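PDB 2X5N: 26S proteasome regulatory subunit rpn10 from Schizosaccharomyces pombe, which protects polyubiquitin chains from disassembly by deubiquitinating enzymes, thereby promoting protein degradation by the 26S proteasome. Local coordinates for residues V1-T5 with D42-M47. Numbering follows the deposited sequence. Where two conformers were deposited one is given.
With SO4 (sulfate ion), chain B.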
loop_
_atom_site.group_PDB
_atom_site.type_symbol
_atom_site.label_atom_id
_atom_site.label_comp_id
_atom_site.label_asym_id
_atom_site.label_seq_id
_atom_site.Cartn_x
_atom_site.Cartn_y
_atom_site.Cartn_z
ATOM N N VAL A 1 -9.015 -15.423 2.022
ATOM C CA VAL A 1 -8.996 -14.985 0.626
ATOM C C VAL A 1 -7.692 -15.369 -0.085
ATOM O O VAL A 1 -6.604 -15.142 0.450
ATOM C CB VAL A 1 -9.149 -13.442 0.570
ATOM C CG1 VAL A 1 -9.094 -12.915 -0.832
ATOM C CG2 VAL A 1 -10.461 -13.019 1.240
ATOM N N LEU A 2 -7.813 -15.910 -1.298
ATOM C CA LEU A 2 -6.678 -16.175 -2.158
ATOM C C LEU A 2 -6.442 -14.960 -3.058
ATOM O O LEU A 2 -7.238 -14.666 -3.955
ATOM C CB LEU A 2 -6.933 -17.430 -2.981
ATOM C CG LEU A 2 -5.863 -17.750 -4.019
ATOM C CD1 LEU A 2 -4.558 -18.095 -3.365
ATOM C CD2 LEU A 2 -6.316 -18.934 -4.869
ATOM N N GLU A 3 -5.367 -14.228 -2.764
ATOM C CA GLU A 3 -5.072 -12.977 -3.443
ATOM C C GLU A 3 -3.564 -12.708 -3.520
ATOM O O GLU A 3 -2.781 -13.138 -2.667
ATOM C CB GLU A 3 -5.804 -11.792 -2.779
ATOM C CG GLU A 3 -5.377 -11.506 -1.334
ATOM C CD GLU A 3 -6.186 -10.405 -0.672
ATOM O OE1 GLU A 3 -6.868 -9.639 -1.376
ATOM O OE2 GLU A 3 -6.123 -10.286 0.571
ATOM N N ALA A 4 -3.191 -11.975 -4.563
ATOM C CA ALA A 4 -1.867 -11.402 -4.750
ATOM C C ALA A 4 -1.961 -9.938 -4.399
ATOM O O ALA A 4 -2.861 -9.234 -4.883
ATOM C CB ALA A 4 -1.462 -11.520 -6.212
ATOM N N THR A 5 -1.023 -9.453 -3.599
ATOM C CA THR A 5 -1.081 -8.084 -3.105
ATOM C C THR A 5 0.206 -7.363 -3.428
ATOM O O THR A 5 1.294 -7.820 -3.060
ATOM C CB THR A 5 -1.274 -8.054 -1.571
ATOM O OG1 THR A 5 -2.458 -8.772 -1.206
ATOM C CG2 THR A 5 -1.397 -6.646 -1.028
ATOM N N ASP A 42 -3.187 -15.731 5.531
ATOM C CA ASP A 42 -4.588 -15.881 5.122
ATOM C C ASP A 42 -4.822 -17.109 4.256
ATOM O O ASP A 42 -5.906 -17.696 4.277
ATOM C CB ASP A 42 -5.103 -14.628 4.400
ATOM C CG ASP A 42 -6.542 -14.281 4.783
ATOM O OD1 ASP A 42 -6.846 -14.292 5.994
ATOM O OD2 ASP A 42 -7.366 -13.948 3.892
ATOM N N ASN A 43 -3.825 -17.463 3.456
ATOM C CA ASN A 43 -3.937 -18.561 2.512
ATOM C C ASN A 43 -2.517 -18.963 2.162
ATOM O O ASN A 43 -1.686 -18.105 1.927
ATOM C CB ASN A 43 -4.711 -18.098 1.279
ATOM C CG ASN A 43 -4.996 -19.225 0.305
ATOM O OD1 ASN A 43 -4.082 -19.847 -0.231
ATOM N ND2 ASN A 43 -6.269 -19.491 0.070
ATOM N N PRO A 44 -2.218 -20.269 2.142
ATOM C CA PRO A 44 -0.886 -20.767 1.787
ATOM C C PRO A 44 -0.255 -20.397 0.471
ATOM O O PRO A 44 0.939 -20.526 0.245
ATOM C CB PRO A 44 -0.902 -22.247 2.175
ATOM C CG PRO A 44 -2.337 -22.610 1.983
ATOM C CD PRO A 44 -3.149 -21.384 2.385
ATOM N N GLU A 45 -1.143 -20.000 -0.436
ATOM C CA GLU A 45 -0.743 -19.604 -1.780
ATOM C C GLU A 45 -0.718 -18.099 -2.013
ATOM O O GLU A 45 -0.402 -17.654 -3.116
ATOM C CB GLU A 45 -1.642 -20.287 -2.786
ATOM C CG GLU A 45 -1.383 -21.784 -2.878
ATOM C CD GLU A 45 -2.003 -22.359 -4.104
ATOM O OE1 GLU A 45 -3.229 -22.442 -4.111
ATOM O OE2 GLU A 45 -1.271 -22.696 -5.055
ATOM N N ASN A 46 -1.049 -17.298 -1.008
ATOM C CA ASN A 46 -1.001 -15.848 -1.194
ATOM C C ASN A 46 0.431 -15.381 -1.368
ATOM O O ASN A 46 1.364 -15.930 -0.770
ATOM C CB ASN A 46 -1.627 -15.129 -0.010
ATOM C CG ASN A 46 -3.135 -15.173 -0.033
ATOM O OD1 ASN A 46 -3.737 -15.702 -0.961
ATOM N ND2 ASN A 46 -3.761 -14.601 0.984
ATOM N N MET A 47 0.592 -14.354 -2.188
ATOM C CA MET A 47 1.889 -13.766 -2.471
ATOM C C MET A 47 1.770 -12.262 -2.344
ATOM O O MET A 47 0.719 -11.696 -2.601
ATOM C CB MET A 47 2.286 -14.053 -3.918
ATOM C CG MET A 47 2.253 -15.505 -4.267
ATOM S SD MET A 47 3.807 -16.245 -3.811
ATOM C CE MET A 47 4.699 -16.074 -5.356
HETATM S S SO4 B . -11.287 -17.188 -1.938
HETATM O O1 SO4 B . -12.631 -16.611 -1.958
HETATM O O2 SO4 B . -10.875 -17.441 -0.545
HETATM O O3 SO4 B . -11.349 -18.444 -2.671
HETATM O O4 SO4 B . -10.416 -16.268 -2.608
HETATM O O HOH W 1 -8.660 -18.316 1.129
HETATM O O HOH W 2 -1.553 -11.403 -0.898
HETATM O O HOH W 3 -5.732 -11.867 2.747
#
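Met47 O is gripped by three groups: Thr5 N donates to it at 3.0 Å in the carbonyl plane, Ala4 CA brings a weaker CA-H...O contact, and a water that also binds Glu3 O and Thr5 OG1 donates a further bond. Just before strand 47-52 begins, a side-chain amide bonds to backbone on both sides of Leu2, a worked example of one asparagine serving as donor and acceptor at once. Asn46 OD1 accepts from Glu3 N at 2.8 Å, the donor lying well above the carbonyl plane, while its ND2 gives a hydrogen to Val1 O at 2.9 Å, almost in the amide plane. The first torsion (chi1 -77°) sets CG beside the backbone N of Asn46, and a chi2 near zero turns the amide so that both its ends reach the 1-3 backbone. A leucine in place of Asn46 would probably leave Glu3 N and Val1 O without their mates, with a branched hydrocarbon facing polar backbone where the amide had bridged it. Leu2 CD1 rests against Glu45 CB (3.7 Å) and Asn43 OD1, the latter held by Glu45 N in an Asx turn within the type I turn 43-46. Val1 N forms a salt bridge with Asp42 OD2 (2.9 Å), approaching from above the carboxylate plane, and shares a water with Asn43 ND2 and a sulfate ion, probably from the crystallisation liquor. Asn46 ND2 also donates to Lys39 O, tying the amide to helix 24-42, whose Lys39 pairs with Glu3, itself bridged to Arg108. The contact thus joins strand 3-9, flanked by strand 106-113, to the helix-strand connection entering parallel strand 47-52 of this von Willebrand factor A domain.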